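Local coordinates for putative non-ribosomal peptide synthetase (Actinomadura parvosata subsp. kistnae, PDB 6M7L), which carries a condensation-type domain of a non-ribosomal peptide synthetase and so probably takes part in assembling a peptide natural product, at residues 122-133 with 144-152; 268-279 with 331-341. One frame throughout, in Å; residues are numbered along the deposited sequence.

Interaction 1: 122-133 with 144-152; sequences FDLTGEVPWRAH and LLVVAHRIA
From P129/H149 to H133/L145 the two segments run antiparallel, their strand axes 4.7 Å apart and 166° from one another, as the two arms of a beta hairpin. W130/A148 and A132/V146 are non-hydrogen-bonded pairs; R131/V147 and H133/L145 are hydrogen-bonded ones, bonding in both directions. A fifth bond, from H149 N to P129 O (2.8 Å), carries the pairing to where the strands end. The hairpin lies inside a five-stranded mixed sheet, with strand 45-53 beside 144-149. On one face the CE3 edge of the W130 indole meets V146 CG1 at 3.8 Å, the indole and the valine running alongside each other off the same face of the sheet, and L65 and V68 of helix 58-71 cover the indole. On the other, V147 CG1 reaches F122 CE1 (3.9 Å) at the phenyl edge, while V147 CG2 is near the H133 imidazole edge. R131 NE donates to H133 NE2 (2.8 Å) with both flat groups nearly coplanar with the bond; R131 NH1 sits over the F122 ring centre, and NH2 binds the carbonyls of R117 and R120. At the end of strand 144-149, H149 and R150 probably correspond to the two histidines that open the HHxxxDG motif of condensation domains. The H149 ring extends with CG anti to the backbone N (chi1 -162°) to lie under L124 CD1, a CH-pi contact 3.9 Å from the centroid and 8° off the normal. F122 CD1 comes to that ring's edge, and H149 ND1, in plane, accepts from I151 N at 3.1 Å.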
loop_
_atom_site.group_PDB
_atom_site.type_symbol
_atom_site.label_atom_id
_atom_site.label_comp_id
_atom_site.label_asym_id
_atom_site.label_seq_id
_atom_site.Cartn_x
_atom_site.Cartn_y
_atom_site.Cartn_z
ATOM N N PHE A 122 -19.796 11.794 -19.933
ATOM C CA PHE A 122 -19.820 10.523 -20.637
ATOM C C PHE A 122 -21.206 10.280 -21.219
ATOM O O PHE A 122 -22.221 10.571 -20.579
ATOM C CB PHE A 122 -19.458 9.360 -19.708
ATOM C CG PHE A 122 -18.007 9.301 -19.323
ATOM C CD1 PHE A 122 -17.562 9.900 -18.157
ATOM C CD2 PHE A 122 -17.095 8.617 -20.110
ATOM C CE1 PHE A 122 -16.229 9.835 -17.790
ATOM C CE2 PHE A 122 -15.759 8.547 -19.748
ATOM C CZ PHE A 122 -15.327 9.157 -18.587
ATOM N N ASP A 123 -21.243 9.747 -22.437
ATOM C CA ASP A 123 -22.470 9.208 -23.020
ATOM C C ASP A 123 -22.440 7.707 -22.756
ATOM O O ASP A 123 -22.002 6.917 -23.593
ATOM C CB ASP A 123 -22.571 9.529 -24.505
ATOM C CG ASP A 123 -23.804 8.922 -25.151
ATOM O OD1 ASP A 123 -24.613 8.298 -24.428
ATOM O OD2 ASP A 123 -23.964 9.064 -26.381
ATOM N N LEU A 124 -22.914 7.314 -21.571
ATOM C CA LEU A 124 -22.805 5.931 -21.122
ATOM C C LEU A 124 -23.570 4.948 -21.998
ATOM O O LEU A 124 -23.356 3.737 -21.866
ATOM C CB LEU A 124 -23.290 5.819 -19.675
ATOM C CG LEU A 124 -22.475 6.615 -18.653
ATOM C CD1 LEU A 124 -23.061 6.465 -17.258
ATOM C CD2 LEU A 124 -21.018 6.175 -18.677
ATOM N N THR A 125 -24.452 5.424 -22.881
ATOM C CA THR A 125 -25.153 4.510 -23.776
ATOM C C THR A 125 -24.256 4.022 -24.906
ATOM O O THR A 125 -24.381 2.871 -25.335
ATOM C CB THR A 125 -26.405 5.175 -24.353
ATOM O OG1 THR A 125 -26.028 6.292 -25.167
ATOM C CG2 THR A 125 -27.319 5.652 -23.233
ATOM N N GLY A 126 -23.347 4.867 -25.389
ATOM C CA GLY A 126 -22.481 4.483 -26.487
ATOM C C GLY A 126 -21.003 4.715 -26.241
ATOM O O GLY A 126 -20.248 4.980 -27.183
ATOM N N GLU A 127 -20.571 4.612 -24.985
ATOM C CA GLU A 127 -19.172 4.814 -24.635
ATOM C C GLU A 127 -18.820 3.946 -23.439
ATOM O O GLU A 127 -19.644 3.734 -22.544
ATOM C CB GLU A 127 -18.871 6.277 -24.296
ATOM C CG GLU A 127 -18.598 7.174 -25.482
ATOM C CD GLU A 127 -18.412 8.617 -25.060
ATOM O OE1 GLU A 127 -18.510 8.897 -23.844
ATOM O OE2 GLU A 127 -18.172 9.472 -25.939
ATOM N N VAL A 128 -17.583 3.460 -23.424
ATOM C CA VAL A 128 -17.058 2.773 -22.246
ATOM C C VAL A 128 -16.903 3.818 -21.147
ATOM O O VAL A 128 -16.671 5.000 -21.444
ATOM C CB VAL A 128 -15.738 2.047 -22.548
ATOM C CG1 VAL A 128 -15.951 1.017 -23.639
ATOM C CG2 VAL A 128 -14.646 3.035 -22.935
ATOM N N PRO A 129 -17.029 3.441 -19.881
ATOM C CA PRO A 129 -17.135 4.451 -18.820
ATOM C C PRO A 129 -15.798 4.961 -18.305
ATOM O O PRO A 129 -15.693 5.340 -17.134
ATOM C CB PRO A 129 -17.907 3.710 -17.725
ATOM C CG PRO A 129 -17.491 2.286 -17.903
ATOM C CD PRO A 129 -17.224 2.075 -19.366
ATOM N N TRP A 130 -14.772 4.984 -19.153
ATOM C CA TRP A 130 -13.517 5.606 -18.756
ATOM C C TRP A 130 -12.741 6.014 -19.999
ATOM O O TRP A 130 -13.016 5.550 -21.108
ATOM C CB TRP A 130 -12.680 4.686 -17.857
ATOM C CG TRP A 130 -12.080 3.494 -18.534
ATOM C CD1 TRP A 130 -12.705 2.623 -19.379
ATOM C CD2 TRP A 130 -10.735 3.021 -18.396
ATOM N NE1 TRP A 130 -11.828 1.648 -19.787
ATOM C CE2 TRP A 130 -10.612 1.869 -19.196
ATOM C CE3 TRP A 130 -9.620 3.467 -17.678
ATOM C CZ2 TRP A 130 -9.421 1.152 -19.294
ATOM C CZ3 TRP A 130 -8.438 2.758 -17.781
ATOM C CH2 TRP A 130 -8.348 1.614 -18.582
ATOM N N ARG A 131 -11.772 6.901 -19.791
ATOM C CA ARG A 131 -10.958 7.432 -20.873
ATOM C C ARG A 131 -9.669 7.985 -20.281
ATOM O O ARG A 131 -9.561 8.201 -19.071
ATOM C CB ARG A 131 -11.706 8.513 -21.656
ATOM C CG ARG A 131 -12.356 9.552 -20.770
ATOM C CD ARG A 131 -12.846 10.753 -21.556
ATOM N NE ARG A 131 -12.929 11.922 -20.689
ATOM C CZ ARG A 131 -14.049 12.382 -20.143
ATOM N NH1 ARG A 131 -15.208 11.787 -20.387
ATOM N NH2 ARG A 131 -14.003 13.446 -19.356
ATOM N N ALA A 132 -8.691 8.214 -21.153
ATOM C CA ALA A 132 -7.371 8.667 -20.746
ATOM C C ALA A 132 -6.939 9.847 -21.603
ATOM O O ALA A 132 -7.177 9.867 -22.814
ATOM C CB ALA A 132 -6.338 7.539 -20.852
ATOM N N HIS A 133 -6.298 10.824 -20.966
ATOM C CA HIS A 133 -5.819 12.027 -21.640
ATOM C C HIS A 133 -4.335 12.180 -21.337
ATOM O O HIS A 133 -3.959 12.480 -20.200
ATOM C CB HIS A 133 -6.599 13.260 -21.188
ATOM C CG HIS A 133 -8.080 13.051 -21.146
ATOM N ND1 HIS A 133 -8.916 13.435 -22.172
ATOM C CD2 HIS A 133 -8.873 12.490 -20.204
ATOM C CE1 HIS A 133 -10.162 13.123 -21.861
ATOM N NE2 HIS A 133 -10.163 12.549 -20.672
ATOM N N LEU A 144 -0.381 12.082 -17.332
ATOM C CA LEU A 144 -1.471 11.218 -17.757
ATOM C C LEU A 144 -2.663 11.422 -16.837
ATOM O O LEU A 144 -2.517 11.397 -15.611
ATOM C CB LEU A 144 -1.047 9.749 -17.741
ATOM C CG LEU A 144 -2.170 8.748 -18.018
ATOM C CD1 LEU A 144 -2.685 8.921 -19.439
ATOM C CD2 LEU A 144 -1.705 7.317 -17.770
ATOM N N LEU A 145 -3.833 11.628 -17.430
ATOM C CA LEU A 145 -5.083 11.740 -16.693
ATOM C C LEU A 145 -5.969 10.559 -17.053
ATOM O O LEU A 145 -6.155 10.256 -18.236
ATOM C CB LEU A 145 -5.803 13.054 -17.006
ATOM C CG LEU A 145 -7.228 13.190 -16.458
ATOM C CD1 LEU A 145 -7.231 13.254 -14.936
ATOM C CD2 LEU A 145 -7.913 14.409 -17.048
ATOM N N VAL A 146 -6.497 9.889 -16.037
ATOM C CA VAL A 146 -7.448 8.801 -16.215
ATOM C C VAL A 146 -8.742 9.219 -15.538
ATOM O O VAL A 146 -8.751 9.526 -14.340
ATOM C CB VAL A 146 -6.927 7.475 -15.638
ATOM C CG1 VAL A 146 -7.976 6.379 -15.797
ATOM C CG2 VAL A 146 -5.621 7.078 -16.314
ATOM N N VAL A 147 -9.826 9.253 -16.307
ATOM C CA VAL A 147 -11.151 9.576 -15.798
ATOM C C VAL A 147 -12.020 8.338 -15.941
ATOM O O VAL A 147 -11.978 7.657 -16.971
ATOM C CB VAL A 147 -11.770 10.774 -16.545
ATOM C CG1 VAL A 147 -13.072 11.200 -15.882
ATOM C CG2 VAL A 147 -10.786 11.932 -16.603
ATOM N N ALA A 148 -12.794 8.038 -14.902
ATOM C CA ALA A 148 -13.712 6.910 -14.921
ATOM C C ALA A 148 -15.027 7.340 -14.292
ATOM O O ALA A 148 -15.031 7.936 -13.211
ATOM C CB ALA A 148 -13.132 5.703 -14.174
ATOM N N HIS A 149 -16.134 7.052 -14.970
ATOM C CA HIS A 149 -17.436 7.417 -14.432
ATOM C C HIS A 149 -17.738 6.584 -13.194
ATOM O O HIS A 149 -17.371 5.407 -13.115
ATOM C CB HIS A 149 -18.525 7.223 -15.486
ATOM C CG HIS A 149 -19.789 7.966 -15.181
ATOM N ND1 HIS A 149 -20.697 7.532 -14.241
ATOM C CD2 HIS A 149 -20.283 9.124 -15.677
ATOM C CE1 HIS A 149 -21.701 8.389 -14.175
ATOM N NE2 HIS A 149 -21.474 9.364 -15.036
ATOM N N ARG A 150 -18.408 7.200 -12.217
ATOM C CA ARG A 150 -18.677 6.503 -10.963
ATOM C C ARG A 150 -19.694 5.380 -11.113
ATOM O O ARG A 150 -19.948 4.664 -10.138
ATOM C CB ARG A 150 -19.142 7.495 -9.896
ATOM C CG ARG A 150 -18.131 8.589 -9.588
ATOM C CD ARG A 150 -18.584 9.461 -8.426
ATOM N NE ARG A 150 -17.640 9.401 -7.313
ATOM C CZ ARG A 150 -16.627 10.245 -7.147
ATOM N NH1 ARG A 150 -15.815 10.112 -6.107
ATOM N NH2 ARG A 150 -16.427 11.222 -8.019
ATOM N N ILE A 151 -20.279 5.209 -12.304
ATOM C CA ILE A 151 -21.091 4.032 -12.578
ATOM C C ILE A 151 -20.221 2.791 -12.699
ATOM O O ILE A 151 -20.724 1.666 -12.606
ATOM C CB ILE A 151 -21.921 4.248 -13.860
ATOM C CG1 ILE A 151 -23.073 3.245 -13.944
ATOM C CG2 ILE A 151 -21.039 4.135 -15.093
ATOM C CD1 ILE A 151 -23.951 3.431 -15.162
ATOM N N ALA A 152 -18.913 2.970 -12.894
ATOM C CA ALA A 152 -17.992 1.863 -13.077
ATOM C C ALA A 152 -16.869 1.811 -12.058
ATOM O O ALA A 152 -16.253 0.752 -11.908
ATOM C CB ALA A 152 -17.365 1.915 -14.476
#

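Interaction 2: 268-279 with 331-341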
loop_
_atom_site.group_PDB
_atom_site.type_symbol
_atom_site.label_atom_id
_atom_site.label_comp_id
_atom_site.label_asym_id
_atom_site.label_seq_id
_atom_site.Cartn_x
_atom_site.Cartn_y
_atom_site.Cartn_z
ATOM N N ALA A 268 -18.913 6.865 26.667
ATOM C CA ALA A 268 -20.231 6.419 26.235
ATOM C C ALA A 268 -20.167 5.205 25.316
ATOM O O ALA A 268 -21.159 4.882 24.654
ATOM C CB ALA A 268 -20.981 7.562 25.552
ATOM N N GLY A 269 -19.026 4.523 25.264
ATOM C CA GLY A 269 -18.895 3.365 24.401
ATOM C C GLY A 269 -18.924 3.685 22.924
ATOM O O GLY A 269 -19.395 2.868 22.126
ATOM N N GLY A 270 -18.436 4.863 22.535
ATOM C CA GLY A 270 -18.418 5.281 21.155
ATOM C C GLY A 270 -17.004 5.492 20.645
ATOM O O GLY A 270 -16.017 5.311 21.364
ATOM N N THR A 271 -16.927 5.881 19.379
ATOM C CA THR A 271 -15.670 6.145 18.701
ATOM C C THR A 271 -15.482 7.646 18.521
ATOM O O THR A 271 -16.368 8.448 18.827
ATOM C CB THR A 271 -15.631 5.438 17.341
ATOM O OG1 THR A 271 -16.660 5.970 16.498
ATOM C CG2 THR A 271 -15.855 3.945 17.517
ATOM N N MET A 272 -14.302 8.022 18.024
ATOM C CA MET A 272 -14.081 9.420 17.666
ATOM C C MET A 272 -15.060 9.876 16.596
ATOM O O MET A 272 -15.487 11.037 16.600
ATOM C CB MET A 272 -12.641 9.627 17.199
ATOM C CG MET A 272 -11.713 10.128 18.288
ATOM S SD MET A 272 -12.335 11.642 19.051
ATOM C CE MET A 272 -12.361 12.750 17.645
ATOM N N PHE A 273 -15.428 8.979 15.677
ATOM C CA PHE A 273 -16.483 9.289 14.718
ATOM C C PHE A 273 -17.763 9.695 15.432
ATOM O O PHE A 273 -18.415 10.673 15.047
ATOM C CB PHE A 273 -16.733 8.086 13.805
ATOM C CG PHE A 273 -17.738 8.344 12.713
ATOM C CD1 PHE A 273 -19.086 8.087 12.912
ATOM C CD2 PHE A 273 -17.331 8.834 11.482
ATOM C CE1 PHE A 273 -20.010 8.323 11.908
ATOM C CE2 PHE A 273 -18.250 9.069 10.473
ATOM C CZ PHE A 273 -19.591 8.813 10.686
ATOM N N THR A 274 -18.133 8.962 16.485
ATOM C CA THR A 274 -19.335 9.300 17.240
ATOM C C THR A 274 -19.207 10.668 17.899
ATOM O O THR A 274 -20.188 11.413 17.996
ATOM C CB THR A 274 -19.614 8.221 18.288
ATOM O OG1 THR A 274 -19.572 6.929 17.671
ATOM C CG2 THR A 274 -20.986 8.427 18.913
ATOM N N ALA A 275 -18.001 11.019 18.353
ATOM C CA ALA A 275 -17.805 12.316 18.993
ATOM C C ALA A 275 -17.964 13.458 17.996
ATOM O O ALA A 275 -18.613 14.467 18.299
ATOM C CB ALA A 275 -16.430 12.370 19.657
ATOM N N VAL A 276 -17.380 13.323 16.804
ATOM C CA VAL A 276 -17.521 14.362 15.788
ATOM C C VAL A 276 -18.928 14.347 15.200
ATOM O O VAL A 276 -19.487 15.399 14.867
ATOM C CB VAL A 276 -16.445 14.193 14.701
ATOM C CG1 VAL A 276 -16.588 15.269 13.631
ATOM C CG2 VAL A 276 -15.057 14.233 15.319
ATOM N N HIS A 277 -19.517 13.157 15.059
ATOM C CA HIS A 277 -20.901 13.051 14.604
ATOM C C HIS A 277 -21.834 13.837 15.516
ATOM O O HIS A 277 -22.677 14.609 15.045
ATOM C CB HIS A 277 -21.305 11.575 14.543
ATOM C CG HIS A 277 -22.700 11.331 14.056
ATOM N ND1 HIS A 277 -23.577 12.345 13.736
ATOM C CD2 HIS A 277 -23.369 10.174 13.834
ATOM C CE1 HIS A 277 -24.726 11.825 13.343
ATOM N NE2 HIS A 277 -24.625 10.508 13.392
ATOM N N ALA A 278 -21.690 13.657 16.832
ATOM C CA ALA A 278 -22.542 14.371 17.777
ATOM C C ALA A 278 -22.311 15.874 17.695
ATOM O O ALA A 278 -23.265 16.660 17.666
ATOM C CB ALA A 278 -22.296 13.859 19.196
ATOM N N ALA A 279 -21.043 16.294 17.653
ATOM C CA ALA A 279 -20.734 17.717 17.559
ATOM C C ALA A 279 -21.326 18.325 16.294
ATOM O O ALA A 279 -21.995 19.363 16.343
ATOM C CB ALA A 279 -19.222 17.927 17.603
ATOM N N PHE A 331 -24.403 16.944 25.159
ATOM C CA PHE A 331 -23.449 16.326 24.243
ATOM C C PHE A 331 -23.251 14.850 24.561
ATOM O O PHE A 331 -23.198 14.014 23.651
ATOM C CB PHE A 331 -22.113 17.066 24.290
ATOM C CG PHE A 331 -21.024 16.389 23.509
ATOM C CD1 PHE A 331 -20.008 15.706 24.161
ATOM C CD2 PHE A 331 -21.020 16.426 22.124
ATOM C CE1 PHE A 331 -19.004 15.080 23.446
ATOM C CE2 PHE A 331 -20.020 15.801 21.402
ATOM C CZ PHE A 331 -19.011 15.127 22.066
ATOM N N THR A 332 -23.142 14.508 25.848
ATOM C CA THR A 332 -23.060 13.102 26.231
ATOM C C THR A 332 -24.302 12.342 25.789
ATOM O O THR A 332 -24.209 11.202 25.318
ATOM C CB THR A 332 -22.871 12.974 27.743
ATOM O OG1 THR A 332 -23.886 13.726 28.421
ATOM C CG2 THR A 332 -21.507 13.488 28.156
ATOM N N GLU A 333 -25.477 12.961 25.929
ATOM C CA GLU A 333 -26.712 12.304 25.517
ATOM C C GLU A 333 -26.812 12.222 24.000
ATOM O O GLU A 333 -27.283 11.215 23.458
ATOM C CB GLU A 333 -27.914 13.043 26.102
ATOM C CG GLU A 333 -29.244 12.347 25.884
ATOM C CD GLU A 333 -30.378 13.031 26.623
ATOM O OE1 GLU A 333 -30.140 14.113 27.202
ATOM O OE2 GLU A 333 -31.503 12.484 26.630
ATOM N N ILE A 334 -26.372 13.269 23.298
ATOM C CA ILE A 334 -26.348 13.228 21.840
ATOM C C ILE A 334 -25.321 12.211 21.357
ATOM O O ILE A 334 -25.537 11.511 20.360
ATOM C CB ILE A 334 -26.075 14.633 21.274
ATOM C CG1 ILE A 334 -27.190 15.589 21.696
ATOM C CG2 ILE A 334 -25.946 14.594 19.759
ATOM C CD1 ILE A 334 -26.953 17.023 21.314
ATOM N N LEU A 335 -24.193 12.108 22.063
ATOM C CA LEU A 335 -23.202 11.087 21.739
ATOM C C LEU A 335 -23.806 9.692 21.836
ATOM O O LEU A 335 -23.450 8.796 21.061
ATOM C CB LEU A 335 -21.995 11.224 22.668
ATOM C CG LEU A 335 -20.632 10.727 22.187
ATOM C CD1 LEU A 335 -19.531 11.463 22.929
ATOM C CD2 LEU A 335 -20.490 9.227 22.386
ATOM N N GLY A 336 -24.728 9.490 22.777
ATOM C CA GLY A 336 -25.397 8.204 22.874
ATOM C C GLY A 336 -26.332 7.952 21.707
ATOM O O GLY A 336 -26.335 6.867 21.121
ATOM N N ARG A 337 -27.141 8.957 21.353
ATOM C CA ARG A 337 -28.034 8.817 20.208
ATOM C C ARG A 337 -27.245 8.582 18.927
ATOM O O ARG A 337 -27.644 7.771 18.083
ATOM C CB ARG A 337 -28.918 10.059 20.070
ATOM C CG ARG A 337 -29.494 10.568 21.379
ATOM C CD ARG A 337 -31.010 10.660 21.334
ATOM N NE ARG A 337 -31.546 11.342 22.510
ATOM C CZ ARG A 337 -32.062 12.567 22.494
ATOM N NH1 ARG A 337 -32.126 13.247 21.357
ATOM N NH2 ARG A 337 -32.522 13.109 23.613
ATOM N N ALA A 338 -26.120 9.282 18.767
ATOM C CA ALA A 338 -25.261 9.044 17.613
ATOM C C ALA A 338 -24.711 7.625 17.623
ATOM O O ALA A 338 -24.697 6.947 16.588
ATOM C CB ALA A 338 -24.123 10.065 17.589
ATOM N N ARG A 339 -24.263 7.154 18.789
ATOM C CA ARG A 339 -23.721 5.804 18.884
ATOM C C ARG A 339 -24.781 4.757 18.567
ATOM O O ARG A 339 -24.501 3.768 17.879
ATOM C CB ARG A 339 -23.143 5.573 20.280
ATOM C CG ARG A 339 -22.420 4.249 20.449
ATOM C CD ARG A 339 -22.893 3.503 21.691
ATOM N NE ARG A 339 -23.056 4.386 22.843
ATOM C CZ ARG A 339 -24.223 4.649 23.423
ATOM N NH1 ARG A 339 -25.333 4.086 22.966
ATOM N NH2 ARG A 339 -24.280 5.467 24.466
ATOM N N ASP A 340 -26.011 4.962 19.049
ATOM C CA ASP A 340 -27.045 3.945 18.889
ATOM C C ASP A 340 -27.501 3.826 17.440
ATOM O O ASP A 340 -27.779 2.719 16.963
ATOM C CB ASP A 340 -28.238 4.246 19.796
ATOM C CG ASP A 340 -27.912 4.071 21.263
ATOM O OD1 ASP A 340 -28.253 4.967 22.064
ATOM O OD2 ASP A 340 -27.298 3.042 21.614
ATOM N N VAL A 341 -27.593 4.948 16.721
ATOM C CA VAL A 341 -28.052 4.868 15.339
ATOM C C VAL A 341 -26.973 4.269 14.450
ATOM O O VAL A 341 -27.280 3.634 13.434
ATOM C CB VAL A 341 -28.513 6.247 14.828
ATOM C CG1 VAL A 341 -27.332 7.188 14.661
ATOM C CG2 VAL A 341 -29.271 6.095 13.517
#
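Two helices, 272-279 and 331-341, pack across each other with A278 nearest L335, and A338 beside T274 and H277, while the Schellman turn that closes helix 255-267 sends A268 to the same partner. The helix axes approach to 8.5 Å and their directions differ by 118°. Small residues at the interface are consistent with this spacing: A278 CB lies against F331 CE2 (3.7 Å) and I334 CG2, and A338 CB sits over one face of the H277 imidazole, 4.1 Å from its centroid, a CH-pi contact. T274 fits beside L335 and R339 through its methyl group; CG2 stands anti to the backbone N and rests on L335 O and on L335 CD2, the latter at 3.6 Å. The F331 phenyl turns its edge to the backbone of helix 272-279, with A275 O and A279 N near the ring plane. In the condensation-domain fold, which is that of the chloramphenicol acetyltransferase superfamily, the contact belongs to the outer helical layer of one lobe: M272 and V276 pack on strands 374-380 and 410-418, V276 pointing away from helix 331-341, and H277 also touches L321 and V323 of strand 317-324. At the helix end, G269 has the positive phi (68°) of a Schellman C-prime residue. A268 O, just before it, accepts R339 NE at 2.7 Å, nearly in line with the carbonyl, and NH2 makes a weak second bond. The R339 chain, bent at chi2 and chi3, also lays CD near G269 O. A salt bridge from R339 NH1 to D340 OD2 (2.6 Å) holds the guanidinium further. G336 O merely lies over one guanidinium face, toward its rim, and A268 CB meets L335 CD2 at 3.6 Å.

How the interactions relate
Interactions 1 and 2 lie on opposite sides of the chain's centre, their own centres 39 Å apart and their nearest atoms about 17 Å apart, so neither touches the other. They come in series along the chain, 122-133 with 144-152 closing before 268-279 begins. Interaction 1 is strand pairing in the five-stranded sheet that includes 45-53 and 395-399; interaction 2 is helix packing outside the four-stranded sheet holding 374-380 and 410-418. Each therefore belongs to a different lobe of the two-lobed condensation fold. Strand 395-399 joins the sheet of interaction 1, so a late strand from the second half of the chain completes the sheet of the first lobe and ties the two together.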